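Local coordinates for protein DNA-3-methyladenine glycosidase II, putative (Deinococcus radiodurans, PDB 2YG9) that belongs to the helix-hairpin-helix superfamily of base excision DNA repair proteins and is a putative DNA glycosidase with an all-helical fold, at residues 56-61 / 165-170. Sequence-based numbering, arbitrary orientation.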
ATOM      1  N   ALA A  56      -5.904   8.281   6.285  1.00 12.79           N
ATOM      2  CA  ALA A  56      -7.266   7.887   6.616  1.00 12.84           C
ATOM      3  C   ALA A  56      -7.615   6.634   5.855  1.00 13.04           C
ATOM      4  O   ALA A  56      -7.367   6.543   4.650  1.00 13.59           O
ATOM      5  CB  ALA A  56      -8.261   9.015   6.239  1.00 12.60           C
ATOM      6  N   PRO A  57      -8.236   5.665   6.526  1.00 13.71           N
ATOM      7  CA  PRO A  57      -8.589   4.468   5.794  1.00 13.75           C
ATOM      8  C   PRO A  57      -9.622   4.825   4.688  1.00 14.17           C
ATOM      9  O   PRO A  57     -10.493   5.650   4.925  1.00 13.15           O
ATOM     10  CB  PRO A  57      -9.187   3.579   6.861  1.00 15.20           C
ATOM     11  CG  PRO A  57      -9.731   4.532   7.891  1.00 15.70           C
ATOM     12  CD  PRO A  57      -8.740   5.652   7.906  1.00 14.79           C
ATOM     13  N   THR A  58      -9.479   4.257   3.488  1.00 13.31           N
ATOM     14  CA  THR A  58     -10.385   4.574   2.380  1.00 12.85           C
ATOM     15  C   THR A  58     -11.808   4.034   2.627  1.00 12.73           C
ATOM     16  O   THR A  58     -12.015   2.889   3.061  1.00 11.39           O
ATOM     17  CB  THR A  58      -9.875   4.016   1.012  1.00 12.89           C
ATOM     18  OG1 THR A  58     -10.723   4.489  -0.058  1.00 13.72           O
ATOM     19  CG2 THR A  58      -9.836   2.491   1.031  1.00  9.59           C
ATOM     20  N   PRO A  59     -12.804   4.831   2.264  1.00 13.52           N
ATOM     21  CA  PRO A  59     -14.165   4.345   2.316  1.00 13.69           C
ATOM     22  C   PRO A  59     -14.515   3.447   1.094  1.00 14.58           C
ATOM     23  O   PRO A  59     -15.619   2.863   1.052  1.00 15.05           O
ATOM     24  CB  PRO A  59     -14.967   5.621   2.267  1.00 14.02           C
ATOM     25  CG  PRO A  59     -14.149   6.582   1.558  1.00 14.95           C
ATOM     26  CD  PRO A  59     -12.723   6.222   1.800  1.00 13.75           C
ATOM     27  N   ASP A  60     -13.596   3.373   0.120  1.00 13.31           N
ATOM     28  CA  ASP A  60     -13.794   2.628  -1.134  1.00 12.28           C
ATOM     29  C   ASP A  60     -12.555   1.785  -1.479  1.00 10.86           C
ATOM     30  O   ASP A  60     -11.790   2.101  -2.395  1.00 10.26           O
ATOM     31  CB  ASP A  60     -14.072   3.597  -2.277  1.00 12.39           C
ATOM     32  CG  ASP A  60     -14.371   2.883  -3.616  1.00 13.77           C
ATOM     33  OD1 ASP A  60     -14.703   1.660  -3.600  1.00 11.94           O
ATOM     34  OD2 ASP A  60     -14.269   3.586  -4.667  1.00 17.48           O
ATOM     35  N   PRO A  61     -12.345   0.715  -0.725  1.00 11.44           N
ATOM     36  CA  PRO A  61     -11.212  -0.178  -0.970  1.00 11.03           C
ATOM     37  C   PRO A  61     -11.091  -0.685  -2.426  1.00 10.62           C
ATOM     38  O   PRO A  61      -9.978  -0.686  -3.012  1.00 10.80           O
ATOM     39  CB  PRO A  61     -11.491  -1.324  -0.000  1.00 10.61           C
ATOM     40  CG  PRO A  61     -12.223  -0.695   1.079  1.00 13.16           C
ATOM     41  CD  PRO A  61     -13.119   0.283   0.456  1.00 12.18           C
ATOM     42  N   PHE A 165      -1.252   1.847   2.526  1.00  6.29           N
ATOM     43  CA  PHE A 165      -1.673   3.106   1.997  1.00  7.57           C
ATOM     44  C   PHE A 165      -3.178   3.257   1.803  1.00  9.15           C
ATOM     45  O   PHE A 165      -3.673   4.364   2.001  1.00 11.08           O
ATOM     46  CB  PHE A 165      -0.954   3.459   0.709  1.00  7.95           C
ATOM     47  CG  PHE A 165       0.489   3.756   0.892  1.00  6.94           C
ATOM     48  CD1 PHE A 165       0.900   4.982   1.413  1.00  9.09           C
ATOM     49  CD2 PHE A 165       1.444   2.823   0.567  1.00  7.87           C
ATOM     50  CE1 PHE A 165       2.258   5.270   1.564  1.00  9.61           C
ATOM     51  CE2 PHE A 165       2.789   3.113   0.710  1.00  6.87           C
ATOM     52  CZ  PHE A 165       3.188   4.319   1.228  1.00  8.62           C
ATOM     53  N   ALA A 166      -3.903   2.217   1.413  1.00  9.15           N
ATOM     54  CA  ALA A 166      -5.369   2.391   1.173  1.00  9.46           C
ATOM     55  C   ALA A 166      -6.153   2.179   2.460  1.00  9.82           C
ATOM     56  O   ALA A 166      -6.992   3.015   2.864  1.00 12.03           O
ATOM     57  CB  ALA A 166      -5.890   1.448   0.066  1.00  9.53           C
ATOM     58  N   LEU A 167      -5.857   1.086   3.134  1.00  9.52           N
ATOM     59  CA  LEU A 167      -6.593   0.703   4.316  1.00  9.45           C
ATOM     60  C   LEU A 167      -6.000   1.369   5.565  1.00  9.37           C
ATOM     61  O   LEU A 167      -6.610   1.292   6.624  1.00  8.37           O
ATOM     62  CB  LEU A 167      -6.625  -0.823   4.465  1.00  9.90           C
ATOM     63  CG  LEU A 167      -7.162  -1.611   3.258  1.00  9.59           C
ATOM     64  CD1 LEU A 167      -7.384  -3.075   3.574  1.00  4.38           C
ATOM     65  CD2 LEU A 167      -8.411  -0.937   2.654  1.00  6.14           C
ATOM     66  N   ALA A 168      -4.849   2.043   5.419  1.00  8.71           N
ATOM     67  CA  ALA A 168      -4.140   2.692   6.567  1.00  8.91           C
ATOM     68  C   ALA A 168      -3.887   1.776   7.764  1.00  8.82           C
ATOM     69  O   ALA A 168      -3.889   2.190   8.938  1.00  8.54           O
ATOM     70  CB  ALA A 168      -4.871   3.973   6.994  1.00  8.31           C
ATOM     71  N   ARG A 169      -3.591   0.520   7.478  1.00  8.76           N
ATOM     72  CA  ARG A 169      -3.213  -0.376   8.543  1.00  7.94           C
ATOM     73  C   ARG A 169      -1.850   0.001   9.095  1.00  7.48           C
ATOM     74  O   ARG A 169      -0.970   0.363   8.325  1.00  6.50           O
ATOM     75  CB  ARG A 169      -3.232  -1.785   8.064  1.00  8.33           C
ATOM     76  CG  ARG A 169      -4.560  -2.146   7.529  1.00  9.59           C
ATOM     77  CD  ARG A 169      -4.957  -3.432   7.983  1.00 12.45           C
ATOM     78  NE  ARG A 169      -6.346  -3.763   7.614  1.00 14.16           N
ATOM     79  CZ  ARG A 169      -6.849  -4.994   7.729  1.00 14.07           C
ATOM     80  NH1 ARG A 169      -6.064  -5.993   8.118  1.00 11.30           N
ATOM     81  NH2 ARG A 169      -8.110  -5.238   7.401  1.00 13.27           N
ATOM     82  N   PRO A 170      -1.699  -0.023  10.435  1.00  7.12           N
ATOM     83  CA  PRO A 170      -0.501   0.520  11.100  1.00  7.09           C
ATOM     84  C   PRO A 170       0.743  -0.366  11.240  1.00  6.95           C
ATOM     85  O   PRO A 170       1.805   0.134  11.656  1.00  8.18           O
ATOM     86  CB  PRO A 170      -1.028   0.824  12.483  1.00  6.53           C
ATOM     87  CG  PRO A 170      -1.945  -0.320  12.745  1.00  7.65           C
ATOM     88  CD  PRO A 170      -2.674  -0.508  11.437  1.00  7.25           C
TER
HETATM   89  O   HOH W   1      -5.658   6.194   2.466  1.00 18.79           O
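Thr58 meets the end of helix 156-166 with both backbone and side chain, a worked example of how a carbonyl at the finish of a helix can be taken up by a distant loop. Its N donates to Ala166 O over 2.8 Å, with an N-H...O angle of 156°. From the same residue, CB lies 3.6 Å from Ala166 O, and the two branches then part. CG2 passes 3.4 Å from Ala166 O and ends against Leu167 CD2 at 4.1 Å. OG1, anti to the N (chi1 -173°), stays within its own segment and accepts from Asp60 N at 3.1 Å, an ST turn just ahead of the helix that Asp60 N-caps. Leu167 CD2 also meets Pro61 CB, the two side chains crossing at about a right angle. One residue before Thr58, Pro57 CB rests 3.5 Å from Leu167 O, while Ala168, with positive phi, sets its CB against Pro57 N and CA. A water bridges Ala56 O and Phe165 O. The contact thus joins the loop after helix 40-49 and the first residue of helix 61-71 to the C-terminal end of helix 156-166 and the turn after it, with Phe162 touching both Pro61 and Leu167.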